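D-mannonate dehydratase (Streptococcus suis, PDB 3BDK) probably catalyses the dehydration of D-mannonate to 2-dehydro-3-deoxy-D-gluconate with the help of a divalent manganese or iron ion, a step of pentose and glucuronate interconversion. Local coordinates at residues F25-K30 / E37-I42; T145-L150 / F297-H302; E192-N197 / P231-G236; D248-G253 / K278-N283. One frame throughout, in Å; residues are numbered along the deposited sequence.

In the fold
The four contacts come from different parts of one xylose isomerase-like TIM-barrel protein. Contact 1 supplies R26 and Y28 to the sugar pocket, and the R26 side chain comes within about 5 Å of the manganese ion. Contact 2 belongs to a separate antiparallel sheet, whose E299 side chain is about 6 Å from the bound sugar; its centre is 23 Å from that of contact 1, and both touch the second subunit. Contact 3, about 12 Å from the metal at I234, joins a helix to a loop, and contact 4 ties the starts of two neighbouring barrel strands together. Their centres are 19 Å apart, and both are nested in the chain loop that contact 2 closes.

Contact 1: F25-K30 / E37-I42; sequences FRWYGK and EEIKAI. With DNO (D-mannose), chain C.
Packing between F25, W27, I39 and I42 is wholly apolar and shows how a short helix can back a ligand-binding segment. I39 of the helix sends two branches to the F25 ring: its CG1 meets CD1 of F25 at 3.7 Å, while its CG2 rests near CB and CD1 of the same residue. With CG1 of I39 anti to its carbonyl carbon (chi1 -66°), the CD1 methyl at the end of the extended branch reaches between the two aromatic residues and lies 3.7 Å from CD1 of W27. The second isoleucine makes a CH-pi contact. CD1 of I42 sits over one face of the F25 ring, 4.1 Å from the ring centroid and 17° off the normal, displaced toward the CE2 and CZ rim.

Polar interactions lie apart from this core. The indole NE1 of W27 is hydrogen-bonded to the carbonyl O of V34, which helps fix the ring. R26 points the other way, with CG anti to its backbone N (chi1 -166°) and the chain extended to NE, carrying the guanidinium to the sugar. NH1 of R26 lies 2.6 Å from O3 of D-mannose. The same NH1 of R26 makes a weak hydrogen bond of 3.4 Å to O5 of the sugar, which lies at the guanidinium edge, in plane. O3 of the sugar donates to OH of Y28 at 3.2 Å, and the Y28 ring stands edge-to-face to Y345, which also hydrogen-bonds the sugar.

F25 and W27 turn to the helix while R26 turns to the sugar, joining the hydrophobic core to the substrate pocket of a xylose isomerase-like TIM barrel.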
# COMPACT_ATOMS: atom_id res chain seq x y z
N PHE A 25 -6.70 -10.31 -6.75
CA PHE A 25 -7.68 -9.67 -5.87
C PHE A 25 -9.03 -10.35 -6.03
O PHE A 25 -9.53 -10.51 -7.15
CB PHE A 25 -7.79 -8.19 -6.27
CG PHE A 25 -8.11 -7.26 -5.14
CD1 PHE A 25 -9.40 -6.78 -4.99
CD2 PHE A 25 -7.12 -6.82 -4.27
CE1 PHE A 25 -9.70 -5.89 -3.96
CE2 PHE A 25 -7.42 -5.92 -3.24
CZ PHE A 25 -8.70 -5.47 -3.08
N ARG A 26 -9.66 -10.72 -4.93
CA ARG A 26 -10.90 -11.47 -5.02
C ARG A 26 -12.07 -10.56 -5.37
O ARG A 26 -12.20 -9.49 -4.79
CB ARG A 26 -11.19 -12.22 -3.72
CG ARG A 26 -12.27 -13.28 -3.86
CD ARG A 26 -12.26 -14.18 -2.66
NE ARG A 26 -13.39 -15.09 -2.62
CZ ARG A 26 -13.47 -16.11 -1.77
NH1 ARG A 26 -12.49 -16.32 -0.91
NH2 ARG A 26 -14.53 -16.92 -1.78
N TRP A 27 -12.89 -11.00 -6.32
CA TRP A 27 -14.12 -10.29 -6.67
C TRP A 27 -15.32 -11.24 -6.61
O TRP A 27 -15.31 -12.31 -7.21
CB TRP A 27 -13.97 -9.62 -8.05
CG TRP A 27 -15.16 -8.78 -8.46
CD1 TRP A 27 -15.58 -7.60 -7.88
CD2 TRP A 27 -16.08 -9.04 -9.52
NE1 TRP A 27 -16.71 -7.13 -8.52
CE2 TRP A 27 -17.04 -7.99 -9.53
CE3 TRP A 27 -16.20 -10.07 -10.47
CZ2 TRP A 27 -18.09 -7.94 -10.44
CZ3 TRP A 27 -17.25 -10.02 -11.38
CH2 TRP A 27 -18.18 -8.96 -11.36
N TYR A 28 -16.34 -10.84 -5.87
CA TYR A 28 -17.50 -11.71 -5.61
C TYR A 28 -18.62 -11.67 -6.66
O TYR A 28 -19.79 -11.97 -6.35
CB TYR A 28 -18.05 -11.44 -4.19
CG TYR A 28 -17.25 -12.14 -3.13
CD1 TYR A 28 -16.01 -11.64 -2.71
CD2 TYR A 28 -17.70 -13.34 -2.56
CE1 TYR A 28 -15.25 -12.30 -1.74
CE2 TYR A 28 -16.95 -14.00 -1.59
CZ TYR A 28 -15.73 -13.48 -1.19
OH TYR A 28 -14.98 -14.15 -0.23
N GLY A 29 -18.27 -11.33 -7.90
CA GLY A 29 -19.26 -11.28 -8.97
C GLY A 29 -20.03 -9.98 -9.03
O GLY A 29 -19.85 -9.08 -8.20
N LYS A 30 -20.90 -9.88 -10.05
CA LYS A 30 -21.77 -8.73 -10.28
C LYS A 30 -22.31 -8.12 -8.97
O LYS A 30 -22.49 -6.91 -8.86
CB LYS A 30 -22.94 -9.15 -11.19
CG LYS A 30 -23.56 -8.04 -12.07
CD LYS A 30 -24.82 -8.56 -12.81
CE LYS A 30 -25.10 -7.80 -14.12
NZ LYS A 30 -26.32 -8.29 -14.87
N GLU A 37 -13.80 -1.65 -11.80
CA GLU A 37 -13.30 -0.29 -12.03
C GLU A 37 -12.32 0.00 -10.90
O GLU A 37 -11.14 0.28 -11.13
N GLU A 38 -12.83 -0.15 -9.69
CA GLU A 38 -12.09 0.05 -8.45
C GLU A 38 -10.90 -0.88 -8.34
O GLU A 38 -9.82 -0.47 -7.92
CB GLU A 38 -13.02 -0.11 -7.26
CG GLU A 38 -14.20 0.83 -7.28
CD GLU A 38 -15.14 0.64 -6.10
OE1 GLU A 38 -14.97 -0.31 -5.31
OE2 GLU A 38 -16.07 1.46 -5.98
N ILE A 39 -11.09 -2.14 -8.73
CA ILE A 39 -10.03 -3.15 -8.62
C ILE A 39 -8.93 -2.93 -9.63
O ILE A 39 -7.75 -3.08 -9.31
CB ILE A 39 -10.59 -4.61 -8.66
CG1 ILE A 39 -11.45 -4.89 -7.43
CG2 ILE A 39 -9.45 -5.63 -8.75
CD1 ILE A 39 -12.17 -6.23 -7.42
N LYS A 40 -9.32 -2.56 -10.86
CA LYS A 40 -8.36 -2.19 -11.92
C LYS A 40 -7.55 -0.94 -11.53
O LYS A 40 -6.40 -0.78 -11.94
CB LYS A 40 -9.11 -2.00 -13.26
CG LYS A 40 -8.31 -1.39 -14.45
CD LYS A 40 -7.02 -2.15 -14.77
CE LYS A 40 -6.50 -1.89 -16.19
NZ LYS A 40 -5.07 -2.35 -16.33
N ALA A 41 -8.17 -0.07 -10.73
CA ALA A 41 -7.55 1.19 -10.30
C ALA A 41 -6.32 1.06 -9.39
O ALA A 41 -5.52 1.99 -9.32
CB ALA A 41 -8.60 2.08 -9.65
N ILE A 42 -6.18 -0.07 -8.70
CA ILE A 42 -5.03 -0.33 -7.82
C ILE A 42 -3.79 -0.51 -8.68
O ILE A 42 -3.83 -1.29 -9.63
CB ILE A 42 -5.23 -1.64 -7.00
CG1 ILE A 42 -6.39 -1.48 -6.02
CG2 ILE A 42 -3.95 -2.05 -6.28
CD1 ILE A 42 -7.03 -2.80 -5.61
C1 DNO C . -11.81 -17.29 4.91
C2 DNO C . -11.75 -16.56 3.56
C3 DNO C . -13.11 -16.47 2.80
C4 DNO C . -13.93 -17.75 2.45
C5 DNO C . -13.19 -19.05 2.01
C6 DNO C . -14.10 -19.87 1.08
O1 DNO C . -10.85 -17.24 5.69
O2 DNO C . -10.71 -17.11 2.74
O3 DNO C . -12.89 -15.78 1.58
O4 DNO C . -14.85 -18.03 3.52
O5 DNO C . -11.96 -18.79 1.31
O6 DNO C . -14.75 -20.88 1.85

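Contact 2: T145-L150 / F297-H302; sequences TSLAFL and FQETAH
F149 and F297 face each other as a hydrogen-bonded pair of an antiparallel beta ladder, in a four-stranded sheet separate from the parallel barrel strands. Their backbones exchange two bonds, F297 N to F149 O and F149 N to F297 O, both 2.9 Å. A third rung, E299 N to L147 O, continues the ladder past the non-hydrogen-bonded pair A148 and Q298. On the phenylalanine side, CB of F149 lies over the F297 ring, 3.6 Å from its centroid. The two ring planes are only 20° apart but slid so far that they barely overlap. F297 has its CG between the backbone N and the carbonyl carbon (chi1 65°), which swings the ring across toward F149.

Farther along, L147 and E299 run side by side, the leucine CD1 3.4 Å from OE2 of the glutamate. That oxygen is held by a salt bridge to R133, and H331 of the sugar pocket touches both side chains. On the face of A148, CB meets CG of Q298, and H138 of strand 135-139 packs on both residues. Beside E299, the hydroxyl OG of S146 donates to O of E299 at 2.5 Å, tilted 26° from the carbonyl plane.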
# COMPACT_ATOMS: atom_id res chain seq x y z
N THR A 145 -10.64 -1.68 12.85
CA THR A 145 -11.13 -2.96 13.40
C THR A 145 -10.83 -4.14 12.48
O THR A 145 -10.70 -3.97 11.26
CB THR A 145 -12.65 -2.96 13.68
OG1 THR A 145 -13.37 -2.97 12.44
CG2 THR A 145 -13.07 -1.76 14.52
N SER A 146 -10.72 -5.34 13.05
CA SER A 146 -10.37 -6.53 12.25
C SER A 146 -10.92 -7.83 12.84
O SER A 146 -11.38 -7.87 13.98
CB SER A 146 -8.86 -6.63 12.07
OG SER A 146 -8.24 -7.06 13.28
N LEU A 147 -10.88 -8.90 12.06
CA LEU A 147 -11.42 -10.18 12.51
C LEU A 147 -10.50 -10.79 13.54
O LEU A 147 -9.28 -10.75 13.41
CB LEU A 147 -11.57 -11.14 11.33
CG LEU A 147 -12.09 -10.65 9.99
CD1 LEU A 147 -12.14 -11.82 9.03
CD2 LEU A 147 -13.47 -10.07 10.14
N ALA A 148 -11.09 -11.39 14.57
CA ALA A 148 -10.30 -12.02 15.58
C ALA A 148 -11.00 -13.30 15.97
O ALA A 148 -12.23 -13.38 15.98
CB ALA A 148 -10.13 -11.10 16.77
N PHE A 149 -10.18 -14.31 16.25
CA PHE A 149 -10.59 -15.54 16.90
C PHE A 149 -9.98 -15.53 18.29
O PHE A 149 -8.78 -15.72 18.45
CB PHE A 149 -10.06 -16.73 16.11
CG PHE A 149 -10.39 -18.06 16.72
CD1 PHE A 149 -11.62 -18.67 16.47
CD2 PHE A 149 -9.48 -18.71 17.54
CE1 PHE A 149 -11.93 -19.90 17.02
CE2 PHE A 149 -9.79 -19.94 18.10
CZ PHE A 149 -11.02 -20.54 17.84
N LEU A 150 -10.81 -15.33 19.31
CA LEU A 150 -10.32 -15.37 20.68
C LEU A 150 -10.87 -16.60 21.37
O LEU A 150 -12.07 -16.68 21.68
CB LEU A 150 -10.71 -14.11 21.45
CG LEU A 150 -10.02 -12.76 21.23
CD1 LEU A 150 -10.14 -12.29 19.80
CD2 LEU A 150 -10.60 -11.68 22.18
N PHE A 297 -5.93 -15.56 18.09
CA PHE A 297 -5.27 -14.74 17.08
C PHE A 297 -6.15 -13.62 16.56
O PHE A 297 -7.38 -13.68 16.68
CB PHE A 297 -4.78 -15.60 15.91
CG PHE A 297 -5.88 -16.24 15.13
CD1 PHE A 297 -6.35 -17.49 15.47
CD2 PHE A 297 -6.43 -15.61 14.02
CE1 PHE A 297 -7.37 -18.10 14.74
CE2 PHE A 297 -7.47 -16.22 13.29
CZ PHE A 297 -7.93 -17.47 13.66
N GLN A 298 -5.50 -12.62 15.98
CA GLN A 298 -6.17 -11.48 15.42
C GLN A 298 -5.50 -11.03 14.14
O GLN A 298 -4.26 -10.87 14.10
CB GLN A 298 -6.19 -10.32 16.41
CG GLN A 298 -6.88 -9.09 15.79
CD GLN A 298 -7.34 -8.05 16.76
OE1 GLN A 298 -7.91 -7.06 16.34
NE2 GLN A 298 -7.10 -8.25 18.05
N GLU A 299 -6.31 -10.82 13.11
CA GLU A 299 -5.84 -10.31 11.84
C GLU A 299 -5.38 -8.86 12.00
O GLU A 299 -6.00 -8.08 12.72
CB GLU A 299 -6.94 -10.41 10.79
CG GLU A 299 -7.31 -11.85 10.49
CD GLU A 299 -8.35 -12.03 9.38
OE1 GLU A 299 -8.44 -11.18 8.46
OE2 GLU A 299 -9.05 -13.07 9.44
N THR A 300 -4.29 -8.51 11.31
CA THR A 300 -3.72 -7.18 11.41
C THR A 300 -3.54 -6.55 10.05
O THR A 300 -3.99 -7.09 9.04
CB THR A 300 -2.33 -7.19 12.13
OG1 THR A 300 -1.38 -7.92 11.33
CG2 THR A 300 -2.42 -7.81 13.51
N ALA A 301 -2.90 -5.39 10.02
CA ALA A 301 -2.47 -4.75 8.79
C ALA A 301 -1.42 -5.64 8.16
O ALA A 301 -0.77 -6.41 8.85
CB ALA A 301 -1.88 -3.39 9.11
N HIS A 302 -1.24 -5.53 6.85
CA HIS A 302 -0.33 -6.45 6.18
C HIS A 302 1.12 -6.20 6.60
O HIS A 302 1.88 -7.12 6.71
CB HIS A 302 -0.52 -6.39 4.67
CG HIS A 302 -1.89 -6.80 4.22
ND1 HIS A 302 -2.95 -5.93 4.17
CD2 HIS A 302 -2.37 -8.01 3.84
CE1 HIS A 302 -4.03 -6.58 3.76
NE2 HIS A 302 -3.71 -7.84 3.55

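Contact 3: E192-N197 / P231-G236; sequences EDLWAN and PRIITG
The W195 indole offers one face to I233. The methyl CD1 of I233 stands over the centre of that face, 3.8 Å from the centroid of the five-membered ring and 18° off its normal, a clear CH-pi contact. CG2 of the same isoleucine approaches over this face near the nitrogen, 3.4 Å from NE1, so both arms of the branched side chain bear on the indole. I234 meets the far end of the six-membered ring, where its CD1 is 4.0 Å from CH2 of W195. The indole also makes a cation-pi interaction with R242.

I233 reaches this position with CG1 between its backbone N and carbonyl carbon (chi1 55°), which leaves CG2 anti to the carbonyl carbon. The side chains of W195 and I233 overlap while running in opposing senses. L194, one residue earlier on the helix, packs against the same CG1-CD1 branch: its CD2 lies 4.0 Å from CG1 of I233, and its carbonyl O is 3.7 Å from CD1 of the isoleucine.

The loop carrying the isoleucines is itself held by polar bonds. I234, the centre of an inverse gamma turn, gives its backbone N to OD1 of D221, and R232 NH2 bonds to O of P231 and O of P127. The contact thus packs helix 191-210 against the loop between strand 215-218 and helix 237-245, whose N-cap is G236; a salt bridge from E192 to R242 also links the two helices.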
# COMPACT_ATOMS: atom_id res chain seq x y z
N GLU A 192 -7.57 -39.62 10.63
CA GLU A 192 -7.24 -40.61 9.61
C GLU A 192 -8.40 -40.90 8.65
O GLU A 192 -8.18 -41.10 7.46
CB GLU A 192 -6.72 -41.90 10.25
CG GLU A 192 -5.33 -41.77 10.88
CD GLU A 192 -4.22 -41.51 9.87
OE1 GLU A 192 -4.29 -42.00 8.71
OE2 GLU A 192 -3.25 -40.80 10.24
N ASP A 193 -9.62 -40.90 9.17
CA ASP A 193 -10.78 -41.05 8.31
C ASP A 193 -10.83 -39.93 7.28
O ASP A 193 -11.11 -40.18 6.08
CB ASP A 193 -12.08 -41.03 9.12
CG ASP A 193 -12.23 -42.23 10.00
OD1 ASP A 193 -13.12 -42.22 10.88
OD2 ASP A 193 -11.46 -43.19 9.81
N LEU A 194 -10.56 -38.70 7.75
CA LEU A 194 -10.63 -37.50 6.92
C LEU A 194 -9.45 -37.46 5.97
O LEU A 194 -9.56 -36.95 4.87
CB LEU A 194 -10.68 -36.24 7.77
CG LEU A 194 -11.14 -34.96 7.06
CD1 LEU A 194 -12.62 -35.05 6.70
CD2 LEU A 194 -10.89 -33.76 7.92
N TRP A 195 -8.31 -37.98 6.40
CA TRP A 195 -7.20 -38.17 5.46
C TRP A 195 -7.66 -39.09 4.33
O TRP A 195 -7.55 -38.73 3.17
CB TRP A 195 -5.94 -38.70 6.15
CG TRP A 195 -5.08 -37.62 6.77
CD1 TRP A 195 -4.87 -37.42 8.10
CD2 TRP A 195 -4.34 -36.59 6.09
NE1 TRP A 195 -4.03 -36.34 8.29
CE2 TRP A 195 -3.70 -35.81 7.07
CE3 TRP A 195 -4.16 -36.25 4.74
CZ2 TRP A 195 -2.90 -34.72 6.76
CZ3 TRP A 195 -3.35 -35.16 4.43
CH2 TRP A 195 -2.73 -34.41 5.42
N ALA A 196 -8.23 -40.23 4.70
CA ALA A 196 -8.78 -41.20 3.74
C ALA A 196 -9.84 -40.62 2.81
O ALA A 196 -9.86 -40.92 1.63
CB ALA A 196 -9.34 -42.41 4.48
N ASN A 197 -10.73 -39.80 3.35
CA ASN A 197 -11.74 -39.20 2.53
C ASN A 197 -11.12 -38.27 1.49
O ASN A 197 -11.59 -38.21 0.34
CB ASN A 197 -12.77 -38.49 3.39
CG ASN A 197 -13.51 -39.46 4.30
OD1 ASN A 197 -13.39 -40.68 4.16
ND2 ASN A 197 -14.29 -38.94 5.23
N PRO A 231 -12.60 -32.35 13.66
CA PRO A 231 -11.23 -32.61 13.24
C PRO A 231 -10.72 -31.64 12.15
O PRO A 231 -11.52 -31.11 11.37
CB PRO A 231 -11.32 -34.04 12.70
CG PRO A 231 -12.64 -34.09 12.09
CD PRO A 231 -13.54 -33.24 12.96
N ARG A 232 -9.40 -31.38 12.12
CA ARG A 232 -8.76 -30.58 11.09
C ARG A 232 -7.46 -31.24 10.74
O ARG A 232 -6.76 -31.72 11.64
CB ARG A 232 -8.47 -29.17 11.57
CG ARG A 232 -9.56 -28.15 11.31
CD ARG A 232 -10.69 -28.19 12.36
NE ARG A 232 -11.67 -27.15 12.09
CZ ARG A 232 -12.82 -27.32 11.43
NH1 ARG A 232 -13.64 -26.28 11.23
NH2 ARG A 232 -13.19 -28.52 10.98
N ILE A 233 -7.11 -31.28 9.46
CA ILE A 233 -5.88 -31.95 9.05
C ILE A 233 -4.89 -31.07 8.28
O ILE A 233 -3.67 -31.33 8.27
CB ILE A 233 -6.13 -33.30 8.30
CG1 ILE A 233 -7.06 -33.11 7.08
CG2 ILE A 233 -6.65 -34.36 9.27
CD1 ILE A 233 -7.22 -34.37 6.24
N ILE A 234 -5.38 -30.02 7.64
CA ILE A 234 -4.47 -29.17 6.91
C ILE A 234 -4.05 -28.05 7.83
O ILE A 234 -4.56 -26.94 7.79
CB ILE A 234 -5.05 -28.72 5.54
CG1 ILE A 234 -5.77 -29.90 4.87
CG2 ILE A 234 -3.93 -28.28 4.62
CD1 ILE A 234 -4.85 -31.14 4.61
N THR A 235 -3.08 -28.38 8.67
CA THR A 235 -2.82 -27.60 9.87
C THR A 235 -1.34 -27.19 10.05
O THR A 235 -1.07 -26.31 10.87
CB THR A 235 -3.35 -28.39 11.14
OG1 THR A 235 -2.69 -29.64 11.27
CG2 THR A 235 -4.86 -28.64 11.07
N GLY A 236 -0.41 -27.79 9.30
CA GLY A 236 1.04 -27.54 9.47
C GLY A 236 2.00 -28.29 8.54
O GLY A 236 1.59 -28.96 7.58

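Contact 4: D248-G253 / K278-N283; sequences DSEHNG and KRNRIN
Two arginines reach the segment 248-253 by different bends of their chains, R281 at the turn S249-N252 and R279 at D248 just before it. R281 starts with CG anti to its carbonyl carbon and folds at chi2 (-48°), which lays its guanidinium against the backbone of the turn. R279 leaves its backbone in a similar way but bends only at chi3 (66°), so that its head group meets D248.

R279 NH1 and D248 OD1 form a salt bridge whose modelled length is too short for its detailed geometry to be trusted. The other terminal nitrogen of R279, NH2, is hydrogen-bonded to OH of Y275 and OD1 of N245. NE of R281 makes a weak hydrogen bond of 3.1 Å to O of S249, and the E250 backbone lies over the guanidinium of R281, though the exact placement of this group is doubtful. The N252 carbonyl O comes to the edge of the same group, 3.4 Å from CD of R281. N280 adds a weak bond from ND2 to OE2 of E250 at 3.3 Å. Within the turn, N252 N bonds to S249 O at 2.7 Å, closing a type I beta turn.

N280, with positive phi, is the C-prime residue of the Schellman motif ending helix 269-278. Turn and helix end each lead directly into a strand, 252-257 and 282-286, neighbours in the parallel barrel, as expected of successive beta-alpha units in a TIM barrel.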
# COMPACT_ATOMS: atom_id res chain seq x y z
N ASP A 248 1.97 -37.14 -5.84
CA ASP A 248 3.19 -36.36 -6.07
C ASP A 248 3.25 -35.81 -7.50
O ASP A 248 3.96 -36.33 -8.37
CB ASP A 248 4.44 -37.19 -5.76
CG ASP A 248 5.70 -36.38 -5.85
OD1 ASP A 248 6.00 -35.63 -4.90
OD2 ASP A 248 6.41 -36.46 -6.87
N SER A 249 2.49 -34.74 -7.71
CA SER A 249 2.36 -34.10 -9.02
C SER A 249 2.24 -32.60 -8.83
O SER A 249 1.48 -32.11 -7.98
CB SER A 249 1.14 -34.64 -9.75
OG SER A 249 0.79 -33.82 -10.85
N GLU A 250 2.99 -31.85 -9.63
CA GLU A 250 3.01 -30.39 -9.52
C GLU A 250 1.61 -29.76 -9.61
O GLU A 250 1.40 -28.68 -9.09
CB GLU A 250 4.10 -29.79 -10.44
CG GLU A 250 5.52 -29.74 -9.74
CD GLU A 250 6.74 -30.40 -10.49
OE1 GLU A 250 6.61 -31.53 -11.05
OE2 GLU A 250 7.86 -29.82 -10.44
N HIS A 251 0.65 -30.47 -10.19
CA HIS A 251 -0.78 -30.06 -10.25
C HIS A 251 -1.58 -30.28 -8.95
O HIS A 251 -2.75 -29.87 -8.85
CB HIS A 251 -1.48 -30.82 -11.39
CG HIS A 251 -1.19 -30.26 -12.74
ND1 HIS A 251 0.09 -30.17 -13.26
CD2 HIS A 251 -2.01 -29.75 -13.69
CE1 HIS A 251 0.04 -29.63 -14.46
NE2 HIS A 251 -1.22 -29.37 -14.75
N ASN A 252 -0.95 -30.97 -7.99
CA ASN A 252 -1.47 -31.21 -6.64
C ASN A 252 -0.71 -30.30 -5.70
O ASN A 252 0.41 -30.63 -5.28
CB ASN A 252 -1.23 -32.67 -6.24
CG ASN A 252 -1.88 -33.05 -4.92
OD1 ASN A 252 -3.05 -32.74 -4.67
ND2 ASN A 252 -1.13 -33.75 -4.07
N GLY A 253 -1.30 -29.15 -5.38
CA GLY A 253 -0.61 -28.11 -4.61
C GLY A 253 -1.41 -27.47 -3.49
O GLY A 253 -2.55 -27.85 -3.17
N LYS A 278 10.70 -25.40 -2.67
CA LYS A 278 11.69 -26.38 -3.14
C LYS A 278 11.02 -27.58 -3.81
O LYS A 278 11.63 -28.26 -4.61
CB LYS A 278 12.56 -26.89 -2.00
CG LYS A 278 13.54 -25.89 -1.45
CD LYS A 278 14.45 -26.51 -0.38
CE LYS A 278 15.75 -25.72 -0.25
NZ LYS A 278 16.70 -26.16 0.83
N ARG A 279 9.77 -27.84 -3.47
CA ARG A 279 9.06 -28.93 -4.13
C ARG A 279 8.21 -28.48 -5.31
O ARG A 279 7.49 -29.29 -5.89
CB ARG A 279 8.21 -29.71 -3.12
CG ARG A 279 9.05 -30.63 -2.24
CD ARG A 279 8.20 -31.63 -1.49
NE ARG A 279 7.53 -32.60 -2.37
CZ ARG A 279 6.74 -33.58 -1.93
NH1 ARG A 279 6.18 -34.41 -2.80
NH2 ARG A 279 6.52 -33.76 -0.64
N ASN A 280 8.31 -27.20 -5.69
CA ASN A 280 7.48 -26.62 -6.74
C ASN A 280 6.00 -26.86 -6.46
O ASN A 280 5.25 -27.33 -7.32
CB ASN A 280 7.89 -27.13 -8.14
CG ASN A 280 7.29 -26.29 -9.28
OD1 ASN A 280 7.59 -25.09 -9.41
ND2 ASN A 280 6.44 -26.91 -10.11
N ARG A 281 5.56 -26.53 -5.25
CA ARG A 281 4.22 -26.92 -4.86
C ARG A 281 3.33 -25.78 -4.36
O ARG A 281 2.24 -26.01 -3.83
CB ARG A 281 4.27 -28.09 -3.85
CG ARG A 281 4.57 -29.47 -4.49
CD ARG A 281 3.68 -29.72 -5.72
NE ARG A 281 3.83 -31.04 -6.32
CZ ARG A 281 4.91 -31.46 -6.98
NH1 ARG A 281 5.97 -30.68 -7.11
NH2 ARG A 281 4.93 -32.68 -7.50
N ILE A 282 3.79 -24.55 -4.55
CA ILE A 282 2.94 -23.40 -4.29
C ILE A 282 2.26 -23.03 -5.61
O ILE A 282 2.94 -22.62 -6.54
CB ILE A 282 3.71 -22.20 -3.72
CG1 ILE A 282 4.55 -22.61 -2.51
CG2 ILE A 282 2.74 -21.10 -3.35
CD1 ILE A 282 4.71 -21.51 -1.45
N ASN A 283 0.94 -23.16 -5.66
CA ASN A 283 0.19 -22.83 -6.86
C ASN A 283 -0.68 -21.59 -6.68
O ASN A 283 -1.49 -21.26 -7.54
CB ASN A 283 -0.68 -24.02 -7.30
CG ASN A 283 0.15 -25.20 -7.75
OD1 ASN A 283 -0.34 -26.33 -7.82
ND2 ASN A 283 1.41 -24.96 -8.07